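Local atomic coordinates of siderophore biosynthesis lipase/esterase, putative (Aspergillus fumigatus, PDB entry 6GUP), a protein that hydrolyses the ester bonds of the siderophore fusarinine C, giving fusarinine and iron, but does not cleave triacetylfusarinine C. Residues 90-101 with 152-160; 129-137 with 263-274. All coordinates share one frame; numbering follows the deposited sequence.

Interaction 1 (90-101 with 152-160); sequences TNEIAQCLKYIK and VERMPLDGA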
loop_
_atom_site.group_PDB
_atom_site.type_symbol
_atom_site.label_atom_id
_atom_site.label_comp_id
_atom_site.label_asym_id
_atom_site.label_seq_id
_atom_site.Cartn_x
_atom_site.Cartn_y
_atom_site.Cartn_z
ATOM N N THR A 90 -4.180 10.853 -10.354
ATOM C CA THR A 90 -3.544 11.585 -11.436
ATOM C C THR A 90 -2.436 12.542 -10.956
ATOM O O THR A 90 -1.374 12.619 -11.582
ATOM C CB THR A 90 -4.628 12.328 -12.248
ATOM O OG1 THR A 90 -5.360 11.374 -13.028
ATOM C CG2 THR A 90 -4.040 13.331 -13.160
ATOM N N ASN A 91 -2.684 13.258 -9.860
ATOM C CA ASN A 91 -1.682 14.165 -9.278
ATOM C C ASN A 91 -0.442 13.414 -8.798
ATOM O O ASN A 91 0.683 13.881 -8.984
ATOM C CB ASN A 91 -2.264 14.951 -8.093
ATOM C CG ASN A 91 -3.358 15.924 -8.502
ATOM O OD1 ASN A 91 -4.382 16.030 -7.828
ATOM N ND2 ASN A 91 -3.142 16.647 -9.597
ATOM N N GLU A 92 -0.662 12.260 -8.177
ATOM C CA GLU A 92 0.422 11.438 -7.637
ATOM C C GLU A 92 1.221 10.730 -8.731
ATOM O O GLU A 92 2.434 10.567 -8.598
ATOM C CB GLU A 92 -0.131 10.443 -6.616
ATOM C CG GLU A 92 -0.612 11.142 -5.349
ATOM C CD GLU A 92 -1.493 10.289 -4.458
ATOM O OE1 GLU A 92 -1.798 9.129 -4.806
ATOM O OE2 GLU A 92 -1.890 10.795 -3.388
ATOM N N ILE A 93 0.548 10.320 -9.806
ATOM C CA ILE A 93 1.230 9.811 -11.004
ATOM C C ILE A 93 2.141 10.900 -11.581
ATOM O O ILE A 93 3.304 10.638 -11.889
ATOM C CB ILE A 93 0.226 9.302 -12.072
ATOM C CG1 ILE A 93 -0.420 7.994 -11.596
ATOM C CG2 ILE A 93 0.916 9.070 -13.416
ATOM C CD1 ILE A 93 -1.683 7.607 -12.337
ATOM N N ALA A 94 1.608 12.115 -11.706
ATOM C CA ALA A 94 2.380 13.267 -12.193
ATOM C C ALA A 94 3.611 13.557 -11.329
ATOM O O ALA A 94 4.684 13.864 -11.857
ATOM C CB ALA A 94 1.493 14.502 -12.277
ATOM N N GLN A 95 3.447 13.458 -10.008
ATOM C CA GLN A 95 4.570 13.585 -9.065
ATOM C C GLN A 95 5.605 12.473 -9.244
ATOM O O GLN A 95 6.808 12.733 -9.195
ATOM C CB GLN A 95 4.074 13.605 -7.614
ATOM C CG GLN A 95 3.458 14.930 -7.197
ATOM C CD GLN A 95 2.871 14.893 -5.797
ATOM O OE1 GLN A 95 2.089 14.003 -5.460
ATOM N NE2 GLN A 95 3.240 15.870 -4.975
ATOM N N CYS A 96 5.129 11.243 -9.447
ATOM C CA CYS A 96 6.011 10.098 -9.696
ATOM C C CYS A 96 6.778 10.237 -11.012
ATOM O O CYS A 96 7.969 9.925 -11.072
ATOM C CB CYS A 96 5.216 8.791 -9.700
ATOM S SG CYS A 96 6.255 7.313 -9.677
ATOM N N LEU A 97 6.092 10.702 -12.057
ATOM C CA LEU A 97 6.721 10.955 -13.357
ATOM C C LEU A 97 7.793 12.040 -13.284
ATOM O O LEU A 97 8.852 11.900 -13.899
ATOM C CB LEU A 97 5.676 11.345 -14.405
ATOM C CG LEU A 97 4.685 10.261 -14.834
ATOM C CD1 LEU A 97 3.592 10.867 -15.692
ATOM C CD2 LEU A 97 5.386 9.155 -15.591
ATOM N N LYS A 98 7.513 13.113 -12.543
ATOM C CA LYS A 98 8.503 14.170 -12.305
ATOM C C LYS A 98 9.752 13.615 -11.635
ATOM O O LYS A 98 10.870 13.936 -12.043
ATOM C CB LYS A 98 7.929 15.302 -11.444
ATOM C CG LYS A 98 8.933 16.423 -11.194
ATOM C CD LYS A 98 8.429 17.479 -10.233
ATOM C CE LYS A 98 9.491 18.554 -10.052
ATOM N NZ LYS A 98 8.974 19.757 -9.349
ATOM N N TYR A 99 9.551 12.799 -10.601
ATOM C CA TYR A 99 10.659 12.173 -9.884
ATOM C C TYR A 99 11.496 11.271 -10.793
ATOM O O TYR A 99 12.724 11.371 -10.803
ATOM C CB TYR A 99 10.157 11.364 -8.682
ATOM C CG TYR A 99 11.255 10.542 -8.052
ATOM C CD1 TYR A 99 12.165 11.123 -7.171
ATOM C CD2 TYR A 99 11.415 9.193 -8.373
ATOM C CE1 TYR A 99 13.189 10.379 -6.606
ATOM C CE2 TYR A 99 12.438 8.442 -7.818
ATOM C CZ TYR A 99 13.322 9.037 -6.933
ATOM O OH TYR A 99 14.337 8.297 -6.376
ATOM N N ILE A 100 10.825 10.390 -11.535
ATOM C CA ILE A 100 11.493 9.463 -12.462
ATOM C C ILE A 100 12.315 10.224 -13.503
ATOM O O ILE A 100 13.433 9.819 -13.832
ATOM C CB ILE A 100 10.483 8.517 -13.166
ATOM C CG1 ILE A 100 9.935 7.495 -12.163
ATOM C CG2 ILE A 100 11.132 7.775 -14.336
ATOM C CD1 ILE A 100 8.718 6.731 -12.643
ATOM N N LYS A 101 11.754 11.320 -14.009
ATOM C CA LYS A 101 12.414 12.142 -15.022
ATOM C C LYS A 101 13.695 12.793 -14.497
ATOM O O LYS A 101 14.719 12.770 -15.184
ATOM C CB LYS A 101 11.449 13.203 -15.558
ATOM C CG LYS A 101 11.906 13.891 -16.839
ATOM C CD LYS A 101 10.723 14.220 -17.742
ATOM C CE LYS A 101 10.931 15.473 -18.575
ATOM N NZ LYS A 101 9.670 15.871 -19.265
ATOM N N VAL A 152 1.342 21.612 -9.574
ATOM C CA VAL A 152 1.284 20.177 -9.855
ATOM C C VAL A 152 0.793 19.972 -11.291
ATOM O O VAL A 152 -0.258 19.372 -11.540
ATOM C CB VAL A 152 0.397 19.428 -8.825
ATOM C CG1 VAL A 152 0.570 17.916 -8.945
ATOM C CG2 VAL A 152 0.735 19.872 -7.405
ATOM N N GLU A 153 1.568 20.507 -12.233
ATOM C CA GLU A 153 1.293 20.330 -13.660
ATOM C C GLU A 153 1.692 18.925 -14.085
ATOM O O GLU A 153 2.756 18.430 -13.704
ATOM C CB GLU A 153 2.031 21.365 -14.527
ATOM C CG GLU A 153 1.115 22.341 -15.252
ATOM C CD GLU A 153 1.808 23.043 -16.405
ATOM O OE1 GLU A 153 2.881 23.642 -16.183
ATOM O OE2 GLU A 153 1.275 22.998 -17.534
ATOM N N ARG A 154 0.835 18.301 -14.884
ATOM C CA ARG A 154 1.092 16.966 -15.404
ATOM C C ARG A 154 1.964 17.095 -16.630
ATOM O O ARG A 154 1.680 17.911 -17.512
ATOM C CB ARG A 154 -0.210 16.283 -15.789
ATOM C CG ARG A 154 -1.217 16.265 -14.665
ATOM C CD ARG A 154 -2.259 15.200 -14.877
ATOM N NE ARG A 154 -3.100 15.428 -16.049
ATOM C CZ ARG A 154 -4.169 16.224 -16.085
ATOM N NH1 ARG A 154 -4.854 16.341 -17.217
ATOM N NH2 ARG A 154 -4.569 16.912 -15.012
ATOM N N MET A 155 3.021 16.294 -16.687
ATOM C CA MET A 155 3.910 16.300 -17.841
ATOM C C MET A 155 3.299 15.496 -18.990
ATOM O O MET A 155 2.515 14.573 -18.747
ATOM C CB MET A 155 5.294 15.757 -17.481
ATOM C CG MET A 155 5.371 14.268 -17.156
ATOM S SD MET A 155 7.082 13.718 -17.092
ATOM C CE MET A 155 7.683 14.730 -15.745
ATOM N N PRO A 156 3.657 15.837 -20.243
ATOM C CA PRO A 156 3.190 15.022 -21.364
ATOM C C PRO A 156 3.935 13.692 -21.441
ATOM O O PRO A 156 5.113 13.616 -21.081
ATOM C CB PRO A 156 3.494 15.896 -22.595
ATOM C CG PRO A 156 3.852 17.244 -22.059
ATOM C CD PRO A 156 4.453 16.979 -20.719
ATOM N N LEU A 157 3.238 12.658 -21.907
ATOM C CA LEU A 157 3.791 11.313 -22.023
ATOM C C LEU A 157 4.249 11.054 -23.456
ATOM O O LEU A 157 3.636 11.544 -24.408
ATOM C CB LEU A 157 2.738 10.276 -21.628
ATOM C CG LEU A 157 2.020 10.488 -20.291
ATOM C CD1 LEU A 157 0.904 9.471 -20.135
ATOM C CD2 LEU A 157 2.988 10.400 -19.122
ATOM N N ASP A 158 5.325 10.284 -23.597
ATOM C CA ASP A 158 5.794 9.823 -24.910
ATOM C C ASP A 158 5.003 8.606 -25.398
ATOM O O ASP A 158 5.068 8.255 -26.576
ATOM C CB ASP A 158 7.286 9.491 -24.865
ATOM C CG ASP A 158 8.135 10.695 -24.514
ATOM O OD1 ASP A 158 8.330 11.563 -25.389
ATOM O OD2 ASP A 158 8.602 10.773 -23.360
ATOM N N GLY A 159 4.274 7.958 -24.489
ATOM C CA GLY A 159 3.409 6.838 -24.837
ATOM C C GLY A 159 2.395 6.539 -23.750
ATOM O O GLY A 159 2.558 6.962 -22.602
ATOM N N ALA A 160 1.343 5.813 -24.121
ATOM C CA ALA A 160 0.314 5.388 -23.175
ATOM C C ALA A 160 -0.257 4.032 -23.581
ATOM O O ALA A 160 -0.633 3.836 -24.736
ATOM C CB ALA A 160 -0.790 6.429 -23.091
#
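M155 and L97 lead an apolar contact between helix 86-108 of an alpha/beta-hydrolase fold and the extended chain that runs into strand 159-163 of the central sheet. No hydrogen bond crosses between the two segments; the helix offers T90, A94, L97 and K101, roughly one residue a turn, and the incoming chain lies across that face. At the middle the A94 methyl is set against R154, its CB 4.0 Å from R154 CA, which lets the backbones come close together. The guanidinium of R154 hydrogen-bonds to the carbonyls of R135 and P136, while T90 CG2 comes obliquely upon its outer part and A94 meets its CG. Deeper in, L97 CD1 meets L157 CD2 at 3.5 Å, the two leucines crossing at about a right angle, with Y132 of helix 125-134 touching both. N91 and V152 meet at the start of both segments, where V152 is exposed and poorly ordered. M155 holds CG between its backbone N and carbonyl carbon (chi1 69°), and a bend at chi3 lays the methyl against the helix backbone. M155 SD lies 3.9 Å from L97 CB and 3.7 Å from K101 CD, while M155 CE rests 3.6 Å from K98 CA.

Interaction 2 (129-137 with 263-274); sequences VLHYLSRPN and KTFGMIREQGLL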
loop_
_atom_site.group_PDB
_atom_site.type_symbol
_atom_site.label_atom_id
_atom_site.label_comp_id
_atom_site.label_asym_id
_atom_site.label_seq_id
_atom_site.Cartn_x
_atom_site.Cartn_y
_atom_site.Cartn_z
ATOM N N VAL A 129 -4.892 6.212 -16.475
ATOM C CA VAL A 129 -4.201 6.583 -17.718
ATOM C C VAL A 129 -5.065 7.531 -18.557
ATOM O O VAL A 129 -4.602 8.602 -18.952
ATOM C CB VAL A 129 -3.798 5.336 -18.550
ATOM C CG1 VAL A 129 -3.185 5.735 -19.891
ATOM C CG2 VAL A 129 -2.817 4.468 -17.769
ATOM N N LEU A 130 -6.312 7.138 -18.819
ATOM C CA LEU A 130 -7.241 7.967 -19.602
ATOM C C LEU A 130 -7.608 9.269 -18.880
ATOM O O LEU A 130 -7.751 10.312 -19.519
ATOM C CB LEU A 130 -8.513 7.179 -19.959
ATOM C CG LEU A 130 -9.584 7.875 -20.815
ATOM C CD1 LEU A 130 -9.005 8.488 -22.084
ATOM C CD2 LEU A 130 -10.696 6.898 -21.170
ATOM N N HIS A 131 -7.751 9.201 -17.556
ATOM C CA HIS A 131 -8.035 10.381 -16.729
ATOM C C HIS A 131 -6.852 11.359 -16.727
ATOM O O HIS A 131 -7.049 12.571 -16.808
ATOM C CB HIS A 131 -8.378 9.951 -15.298
ATOM C CG HIS A 131 -9.080 10.997 -14.490
ATOM N ND1 HIS A 131 -10.453 11.041 -14.368
ATOM C CD2 HIS A 131 -8.602 12.007 -13.727
ATOM C CE1 HIS A 131 -10.790 12.046 -13.579
ATOM N NE2 HIS A 131 -9.686 12.647 -13.176
ATOM N N TYR A 132 -5.632 10.824 -16.647
ATOM C CA TYR A 132 -4.401 11.623 -16.770
ATOM C C TYR A 132 -4.380 12.417 -18.081
ATOM O O TYR A 132 -4.053 13.608 -18.085
ATOM C CB TYR A 132 -3.160 10.715 -16.683
ATOM C CG TYR A 132 -1.828 11.437 -16.624
ATOM C CD1 TYR A 132 -1.199 11.887 -17.787
ATOM C CD2 TYR A 132 -1.180 11.647 -15.405
ATOM C CE1 TYR A 132 0.022 12.543 -17.737
ATOM C CE2 TYR A 132 0.045 12.301 -15.345
ATOM C CZ TYR A 132 0.642 12.745 -16.513
ATOM O OH TYR A 132 1.850 13.399 -16.461
ATOM N N LEU A 133 -4.741 11.753 -19.178
ATOM C CA LEU A 133 -4.685 12.348 -20.519
ATOM C C LEU A 133 -5.865 13.258 -20.875
ATOM O O LEU A 133 -5.687 14.211 -21.632
ATOM C CB LEU A 133 -4.570 11.245 -21.581
ATOM C CG LEU A 133 -3.297 10.397 -21.550
ATOM C CD1 LEU A 133 -3.410 9.236 -22.527
ATOM C CD2 LEU A 133 -2.071 11.248 -21.852
ATOM N N SER A 134 -7.055 12.969 -20.344
ATOM C CA SER A 134 -8.296 13.595 -20.824
ATOM C C SER A 134 -8.770 14.824 -20.040
ATOM O O SER A 134 -9.414 15.705 -20.613
ATOM C CB SER A 134 -9.422 12.556 -20.862
ATOM O OG SER A 134 -9.752 12.098 -19.562
ATOM N N ARG A 135 -8.459 14.886 -18.746
ATOM C CA ARG A 135 -8.993 15.943 -17.880
ATOM C C ARG A 135 -8.200 17.252 -17.989
ATOM O O ARG A 135 -7.072 17.245 -18.489
ATOM C CB ARG A 135 -9.034 15.464 -16.424
ATOM C CG ARG A 135 -9.830 14.187 -16.188
ATOM C CD ARG A 135 -11.222 14.191 -16.808
ATOM N NE ARG A 135 -11.999 15.378 -16.432
ATOM C CZ ARG A 135 -13.005 15.422 -15.552
ATOM N NH1 ARG A 135 -13.608 16.587 -15.322
ATOM N NH2 ARG A 135 -13.434 14.336 -14.902
ATOM N N PRO A 136 -8.789 18.379 -17.524
ATOM C CA PRO A 136 -8.093 19.674 -17.527
ATOM C C PRO A 136 -6.775 19.670 -16.752
ATOM O O PRO A 136 -6.646 18.953 -15.755
ATOM C CB PRO A 136 -9.095 20.613 -16.846
ATOM C CG PRO A 136 -10.419 20.004 -17.112
ATOM C CD PRO A 136 -10.187 18.526 -17.073
ATOM N N ASN A 137 -5.824 20.482 -17.210
ATOM C CA ASN A 137 -4.497 20.584 -16.604
ATOM C C ASN A 137 -4.241 22.039 -16.186
ATOM O O ASN A 137 -3.442 22.742 -16.815
ATOM C CB ASN A 137 -3.435 20.080 -17.594
ATOM C CG ASN A 137 -2.055 19.927 -16.967
ATOM O OD1 ASN A 137 -1.913 19.792 -15.749
ATOM N ND2 ASN A 137 -1.028 19.942 -17.807
ATOM N N LYS A 263 -15.798 13.277 -24.703
ATOM C CA LYS A 263 -15.387 13.923 -23.450
ATOM C C LYS A 263 -14.177 13.270 -22.775
ATOM O O LYS A 263 -13.558 13.893 -21.911
ATOM C CB LYS A 263 -16.551 13.960 -22.450
ATOM C CG LYS A 263 -17.815 14.606 -22.993
ATOM C CD LYS A 263 -18.649 15.264 -21.907
ATOM C CE LYS A 263 -19.973 15.760 -22.466
ATOM N NZ LYS A 263 -20.533 16.888 -21.674
ATOM N N THR A 264 -13.853 12.029 -23.148
ATOM C CA THR A 264 -12.745 11.283 -22.542
ATOM C C THR A 264 -11.653 10.973 -23.573
ATOM O O THR A 264 -10.621 11.647 -23.592
ATOM C CB THR A 264 -13.253 9.995 -21.863
ATOM O OG1 THR A 264 -13.952 9.186 -22.817
ATOM C CG2 THR A 264 -14.193 10.342 -20.714
ATOM N N PHE A 265 -11.884 9.983 -24.436
ATOM C CA PHE A 265 -10.927 9.645 -25.502
ATOM C C PHE A 265 -10.705 10.824 -26.453
ATOM O O PHE A 265 -9.574 11.084 -26.868
ATOM C CB PHE A 265 -11.397 8.429 -26.308
ATOM C CG PHE A 265 -11.284 7.126 -25.571
ATOM C CD1 PHE A 265 -10.097 6.401 -25.587
ATOM C CD2 PHE A 265 -12.372 6.611 -24.874
ATOM C CE1 PHE A 265 -9.994 5.192 -24.915
ATOM C CE2 PHE A 265 -12.275 5.403 -24.198
ATOM C CZ PHE A 265 -11.084 4.692 -24.218
ATOM N N GLY A 266 -11.788 11.527 -26.781
ATOM C CA GLY A 266 -11.732 12.717 -27.633
ATOM C C GLY A 266 -10.963 13.901 -27.069
ATOM O O GLY A 266 -10.471 14.732 -27.832
ATOM N N MET A 267 -10.860 13.986 -25.742
ATOM C CA MET A 267 -10.067 15.036 -25.087
ATOM C C MET A 267 -8.561 14.742 -24.993
ATOM O O MET A 267 -7.807 15.604 -24.538
ATOM C CB MET A 267 -10.631 15.338 -23.688
ATOM C CG MET A 267 -12.012 15.978 -23.693
ATOM S SD MET A 267 -12.114 17.561 -24.561
ATOM C CE MET A 267 -11.015 18.580 -23.580
ATOM N N ILE A 268 -8.113 13.562 -25.429
ATOM C CA ILE A 268 -6.679 13.230 -25.425
ATOM C C ILE A 268 -5.896 14.195 -26.327
ATOM O O ILE A 268 -4.841 14.696 -25.932
ATOM C CB ILE A 268 -6.409 11.756 -25.830
ATOM C CG1 ILE A 268 -6.968 10.802 -24.763
ATOM C CG2 ILE A 268 -4.912 11.495 -26.001
ATOM C CD1 ILE A 268 -7.055 9.353 -25.194
ATOM N N ARG A 269 -6.417 14.454 -27.525
ATOM C CA ARG A 269 -5.803 15.419 -28.449
ATOM C C ARG A 269 -5.781 16.849 -27.891
ATOM O O ARG A 269 -4.803 17.572 -28.084
ATOM C CB ARG A 269 -6.527 15.419 -29.801
ATOM C CG ARG A 269 -5.814 16.228 -30.883
ATOM C CD ARG A 269 -6.583 16.265 -32.194
ATOM N NE ARG A 269 -7.915 16.856 -32.050
ATOM C CZ ARG A 269 -8.769 17.071 -33.053
ATOM N NH1 ARG A 269 -8.449 16.765 -34.312
ATOM N NH2 ARG A 269 -9.959 17.610 -32.796
ATOM N N GLU A 270 -6.853 17.242 -27.204
ATOM C CA GLU A 270 -7.035 18.632 -26.767
ATOM C C GLU A 270 -6.125 19.035 -25.601
ATOM O O GLU A 270 -5.609 20.154 -25.588
ATOM C CB GLU A 270 -8.502 18.904 -26.395
ATOM C CG GLU A 270 -9.531 18.553 -27.468
ATOM C CD GLU A 270 -9.259 19.205 -28.814
ATOM O OE1 GLU A 270 -8.873 20.392 -28.842
ATOM O OE2 GLU A 270 -9.439 18.526 -29.848
ATOM N N GLN A 271 -5.930 18.137 -24.634
ATOM C CA GLN A 271 -5.119 18.446 -23.443
ATOM C C GLN A 271 -3.609 18.472 -23.718
ATOM O O GLN A 271 -2.860 19.108 -22.974
ATOM C CB GLN A 271 -5.416 17.465 -22.302
ATOM C CG GLN A 271 -6.871 17.415 -21.839
ATOM C CD GLN A 271 -7.400 18.729 -21.285
ATOM O OE1 GLN A 271 -6.638 19.611 -20.886
ATOM N NE2 GLN A 271 -8.721 18.857 -21.246
ATOM N N GLY A 272 -3.165 17.778 -24.767
ATOM C CA GLY A 272 -1.765 17.812 -25.197
ATOM C C GLY A 272 -0.784 17.087 -24.290
ATOM O O GLY A 272 0.379 17.487 -24.196
ATOM N N LEU A 273 -1.243 16.019 -23.634
ATOM C CA LEU A 273 -0.409 15.243 -22.708
ATOM C C LEU A 273 -0.007 13.864 -23.251
ATOM O O LEU A 273 0.518 13.037 -22.500
ATOM C CB LEU A 273 -1.117 15.103 -21.354
ATOM C CG LEU A 273 -1.378 16.410 -20.599
ATOM C CD1 LEU A 273 -2.249 16.139 -19.385
ATOM C CD2 LEU A 273 -0.083 17.087 -20.177
ATOM N N LEU A 274 -0.230 13.625 -24.544
ATOM C CA LEU A 274 0.263 12.421 -25.212
ATOM C C LEU A 274 0.925 12.795 -26.536
ATOM O O LEU A 274 0.248 12.923 -27.560
ATOM C CB LEU A 274 -0.877 11.415 -25.438
ATOM C CG LEU A 274 -0.549 10.091 -26.144
ATOM C CD1 LEU A 274 0.602 9.357 -25.469
ATOM C CD2 LEU A 274 -1.783 9.201 -26.200
HETATM O O HOH W 1 -3.705 14.391 -23.537
#
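L130 carries CG anti to its backbone N (chi1 -178°), which sends its two methyls out to F265 and I268; Q271, folded back at chi2 (-62°), lays its amide along the chain leaving helix 125-134. L130 CD2 sits over one face of the F265 ring in a CH-pi contact, 3.9 Å from the ring centroid, and W302 stacks on that same ring. The other methyl, L130 CD1, meets I268 CD1 at 3.8 Å, and L133 continues the apolar seam to L273 and L274. In the alpha/beta-hydrolase fold the helix after the nucleophile elbow, here probably the turn around S123, packs beside the sheet; the 263-274 segment covers the C-terminal end of that helix before strand 278-283. Polar backbone atoms at the seam are bridged by a water that donates to L133 O (2.8 Å) and I268 O (2.7 Å) and accepts from L273 N (3.0 Å). S134 OG turns back to L130 O at 2.7 Å, from above the carbonyl plane, while S134 N reaches the same oxygen from the opposite face. Q271 NE2 gives S134 O a weak hydrogen bond of 3.3 Å, bent to 126° at the hydrogen.

Both contacts combine buried and exposed residues, and they meet at Y132 and R154. Interaction 1 sets helix 86-108 against the chain entering strand 159-163 by van der Waals packing, with no hydrogen bond across it; in interaction 2 the segment 263-274 covers the end of helix 125-134, adding a bridging water and a weak amide bond to its apolar seam. Between them the chemistry turns polar: Y132 OH is 2.7 Å from M155 O, a probable hydrogen bond, and R154, besides its bonds to the chain leaving that helix, makes a cation-pi contact with Y132. N137 OD1 accepts from R154 N, and L157 pairs by backbone with L273, so 152-160 is held by both segments of interaction 2.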